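Local atomic coordinates of protein (endonuclease) (PDB entry 1BYS), a protein that is an endonuclease of the phospholipase D-like family, with an alpha/beta fold, that pairs with a second copy of itself. Residues A[57-62]-A[91-96]. Sequence-based numbering, arbitrary orientation.
Sequences KIVIDE and PIQHDK. With WO4 (tungstate(VI)ion), chain B.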
ATOM      1  N   LYS A  57      18.327  -5.531  -5.697  1.00 15.49           N
ATOM      2  CA  LYS A  57      18.055  -6.782  -4.993  1.00 14.85           C
ATOM      3  C   LYS A  57      16.559  -6.819  -4.686  1.00 15.86           C
ATOM      4  O   LYS A  57      15.984  -5.820  -4.210  1.00 14.42           O
ATOM      5  CB  LYS A  57      18.882  -6.873  -3.711  1.00 15.82           C
ATOM      6  CG  LYS A  57      20.377  -6.723  -3.948  1.00 17.73           C
ATOM      7  CD  LYS A  57      21.145  -7.665  -3.068  1.00 20.08           C
ATOM      8  CE  LYS A  57      22.463  -7.056  -2.647  1.00 24.05           C
ATOM      9  NZ  LYS A  57      23.267  -8.039  -1.847  1.00 26.79           N
ATOM     10  N   ILE A  58      15.935  -7.961  -4.962  1.00 14.20           N
ATOM     11  CA  ILE A  58      14.499  -8.129  -4.784  1.00 13.77           C
ATOM     12  C   ILE A  58      14.068  -9.343  -3.950  1.00 14.30           C
ATOM     13  O   ILE A  58      14.603 -10.446  -4.117  1.00 11.45           O
ATOM     14  CB  ILE A  58      13.815  -8.238  -6.176  1.00 11.12           C
ATOM     15  CG1 ILE A  58      14.435  -7.218  -7.140  1.00 11.31           C
ATOM     16  CG2 ILE A  58      12.301  -8.029  -6.056  1.00 12.60           C
ATOM     17  CD1 ILE A  58      13.956  -7.355  -8.597  1.00 11.73           C
ATOM     18  N   VAL A  59      13.117  -9.134  -3.039  1.00 12.80           N
ATOM     19  CA  VAL A  59      12.565 -10.233  -2.245  1.00 13.01           C
ATOM     20  C   VAL A  59      11.068 -10.226  -2.515  1.00 11.66           C
ATOM     21  O   VAL A  59      10.399  -9.226  -2.260  1.00 12.51           O
ATOM     22  CB  VAL A  59      12.714 -10.051  -0.728  1.00 14.71           C
ATOM     23  CG1 VAL A  59      12.446 -11.392  -0.047  1.00 11.86           C
ATOM     24  CG2 VAL A  59      14.065  -9.535  -0.383  1.00 22.68           C
ATOM     25  N   ILE A  60      10.535 -11.330  -3.010  1.00 11.65           N
ATOM     26  CA  ILE A  60       9.122 -11.386  -3.310  1.00 12.38           C
ATOM     27  C   ILE A  60       8.420 -12.509  -2.559  1.00 13.89           C
ATOM     28  O   ILE A  60       9.061 -13.419  -2.025  1.00 12.76           O
ATOM     29  CB  ILE A  60       8.900 -11.548  -4.834  1.00 11.08           C
ATOM     30  CG1 ILE A  60       9.217 -12.986  -5.264  1.00 11.31           C
ATOM     31  CG2 ILE A  60       9.795 -10.585  -5.585  1.00 10.56           C
ATOM     32  CD1 ILE A  60       9.110 -13.217  -6.771  1.00  6.29           C
ATOM     33  N   ASP A  61       7.100 -12.432  -2.491  1.00 12.53           N
ATOM     34  CA  ASP A  61       6.333 -13.461  -1.819  1.00 13.20           C
ATOM     35  C   ASP A  61       6.448 -14.755  -2.613  1.00 14.58           C
ATOM     36  O   ASP A  61       6.271 -14.766  -3.825  1.00 15.93           O
ATOM     37  CB  ASP A  61       4.857 -13.065  -1.718  1.00 10.73           C
ATOM     38  CG  ASP A  61       4.039 -14.108  -0.983  1.00 12.00           C
ATOM     39  OD1 ASP A  61       4.236 -14.285   0.240  1.00 11.15           O
ATOM     40  OD2 ASP A  61       3.208 -14.757  -1.638  1.00 13.02           O
ATOM     41  N   GLU A  62       6.712 -15.854  -1.926  1.00 15.72           N
ATOM     42  CA  GLU A  62       6.858 -17.126  -2.608  1.00 17.17           C
ATOM     43  C   GLU A  62       5.542 -17.743  -3.081  1.00 18.91           C
ATOM     44  O   GLU A  62       5.350 -17.993  -4.278  1.00 13.96           O
ATOM     45  CB  GLU A  62       7.577 -18.099  -1.695  1.00 17.06           C
ATOM     46  CG  GLU A  62       8.205 -19.234  -2.442  1.00 26.47           C
ATOM     47  CD  GLU A  62       8.015 -20.539  -1.726  1.00 27.63           C
ATOM     48  OE1 GLU A  62       6.869 -21.050  -1.704  1.00 30.04           O
ATOM     49  OE2 GLU A  62       9.014 -21.039  -1.180  1.00 28.52           O
ATOM     50  N   PRO A  91       2.488 -15.811   5.908  1.00 15.51           N
ATOM     51  CA  PRO A  91       1.399 -16.311   5.067  1.00 13.04           C
ATOM     52  C   PRO A  91       1.390 -15.528   3.762  1.00 13.11           C
ATOM     53  O   PRO A  91       1.056 -16.051   2.695  1.00 13.34           O
ATOM     54  CB  PRO A  91       0.157 -16.077   5.923  1.00 14.84           C
ATOM     55  CG  PRO A  91       0.675 -16.221   7.321  1.00 12.96           C
ATOM     56  CD  PRO A  91       2.069 -15.631   7.310  1.00 13.19           C
ATOM     57  N   ILE A  92       1.733 -14.252   3.880  1.00 13.26           N
ATOM     58  CA  ILE A  92       1.850 -13.361   2.737  1.00 11.80           C
ATOM     59  C   ILE A  92       2.842 -12.231   2.995  1.00 13.36           C
ATOM     60  O   ILE A  92       2.642 -11.411   3.920  1.00 12.97           O
ATOM     61  CB  ILE A  92       0.518 -12.658   2.336  1.00 12.23           C
ATOM     62  CG1 ILE A  92      -0.629 -13.656   2.189  1.00 10.79           C
ATOM     63  CG2 ILE A  92       0.723 -11.934   1.000  1.00 12.72           C
ATOM     64  CD1 ILE A  92      -1.898 -12.988   1.748  1.00  8.99           C
ATOM     65  N   GLN A  93       3.929 -12.192   2.224  1.00 12.11           N
ATOM     66  CA  GLN A  93       4.855 -11.079   2.341  1.00 10.80           C
ATOM     67  C   GLN A  93       4.073 -10.132   1.440  1.00 12.44           C
ATOM     68  O   GLN A  93       4.186 -10.194   0.204  1.00 12.04           O
ATOM     69  CB  GLN A  93       6.223 -11.383   1.735  1.00  9.79           C
ATOM     70  CG  GLN A  93       7.236 -10.283   2.067  1.00 12.51           C
ATOM     71  CD  GLN A  93       8.457 -10.277   1.144  1.00 12.07           C
ATOM     72  OE1 GLN A  93       8.468  -9.630   0.104  1.00 17.70           O
ATOM     73  NE2 GLN A  93       9.493 -10.995   1.537  1.00  8.98           N
ATOM     74  N   HIS A  94       3.266  -9.280   2.073  1.00 11.54           N
ATOM     75  CA  HIS A  94       2.353  -8.367   1.389  1.00  9.84           C
ATOM     76  C   HIS A  94       2.810  -6.970   0.924  1.00  6.05           C
ATOM     77  O   HIS A  94       2.087  -6.310   0.191  1.00  2.93           O
ATOM     78  CB  HIS A  94       1.106  -8.236   2.265  1.00 10.75           C
ATOM     79  CG  HIS A  94      -0.119  -7.826   1.519  1.00 12.35           C
ATOM     80  ND1 HIS A  94      -0.634  -6.546   1.570  1.00  9.75           N
ATOM     81  CD2 HIS A  94      -0.923  -8.522   0.681  1.00 12.42           C
ATOM     82  CE1 HIS A  94      -1.704  -6.469   0.801  1.00 11.07           C
ATOM     83  NE2 HIS A  94      -1.897  -7.656   0.252  1.00 12.69           N
ATOM     84  N   ASP A  95       3.986  -6.527   1.349  1.00  9.25           N
ATOM     85  CA  ASP A  95       4.529  -5.215   0.953  1.00 11.54           C
ATOM     86  C   ASP A  95       4.703  -5.012  -0.556  1.00 12.04           C
ATOM     87  O   ASP A  95       5.034  -5.958  -1.280  1.00 15.39           O
ATOM     88  CB  ASP A  95       5.908  -4.984   1.603  1.00 10.09           C
ATOM     89  CG  ASP A  95       5.931  -5.326   3.089  1.00 11.66           C
ATOM     90  OD1 ASP A  95       6.126  -6.517   3.439  1.00 10.56           O
ATOM     91  OD2 ASP A  95       5.763  -4.399   3.906  1.00 11.91           O
ATOM     92  N   LYS A  96       4.467  -3.784  -1.019  1.00 10.23           N
ATOM     93  CA  LYS A  96       4.653  -3.396  -2.421  1.00  8.69           C
ATOM     94  C   LYS A  96       5.522  -2.172  -2.232  1.00  9.18           C
ATOM     95  O   LYS A  96       5.036  -1.038  -2.213  1.00  9.84           O
ATOM     96  CB  LYS A  96       3.341  -2.988  -3.082  1.00 11.11           C
ATOM     97  CG  LYS A  96       2.260  -4.035  -3.018  1.00  8.27           C
ATOM     98  CD  LYS A  96       1.307  -3.712  -1.849  1.00  6.80           C
ATOM     99  CE  LYS A  96       0.047  -4.549  -1.950  1.00  4.74           C
ATOM    100  NZ  LYS A  96       0.357  -6.004  -1.760  1.00  9.36           N
TER
HETATM  101  W   WO4 B 156      -3.880  -7.511  -1.915  0.50 34.54           W
HETATM  102  O1  WO4 B 156      -2.670  -6.984  -2.528  0.50 12.68           O
HETATM  103  O2  WO4 B 156      -3.583  -8.846  -1.248  0.50  8.87           O
HETATM  104  O   HOH W   1       1.000 -15.769  -0.086  1.00  9.26           O
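Gln93 and Asp61 carry most of this contact, joining the C-terminal end of strand 55-61 to the loop that leads from strand 84-87 to strand 97-100. The backbone N of Gln93 donates an almost straight hydrogen bond of 2.9 Å to Asp61 OD1, meeting the oxygen from above the carboxylate plane, 45° out of it. With CG of Asp61 anti to the backbone N (chi1 -178°), the carboxylate reaches the loop, and its OD1 also lies 3.6 Å from Ile92 CA. The second oxygen, OD2, accepts from the backbone N of Gly64 and from a water whose oxygen is 2.8 Å from Pro91 O and which donates to both of these oxygens.

Gln93 runs back along the strand in an extended chain and crosses Val59 at about a right angle. Its amide NE2 lies 3.4 Å from Val59 CG1 and donates to Asp87 OD2 on strand 84-87. The other amide atom, OE1, sits 3.1 Å from Val59 O, two acceptors side by side without a hydrogen bond. Helix 131-146 closes over this area, with Trp141 and Trp145 on Val59 and Arg144 on Gln93.

One residue further on, His94 turns away from the strand, and its NE2 donates to O2 of the tungstate at 2.6 Å. Lys96 NZ lies over the centre of one face of the imidazole, 3.3 Å above it, where it donates to His94 O and makes a weak bond to tungstate O1. His94 and Lys96 match the HxK part of the family's HKD motif. The Asp61 carboxylate thus holds the loop's backbone, directly at Gln93 N and through water at Pro91 O; the direct bond lies one residue before the tungstate-binding histidine, consistent with a fixed loop course there.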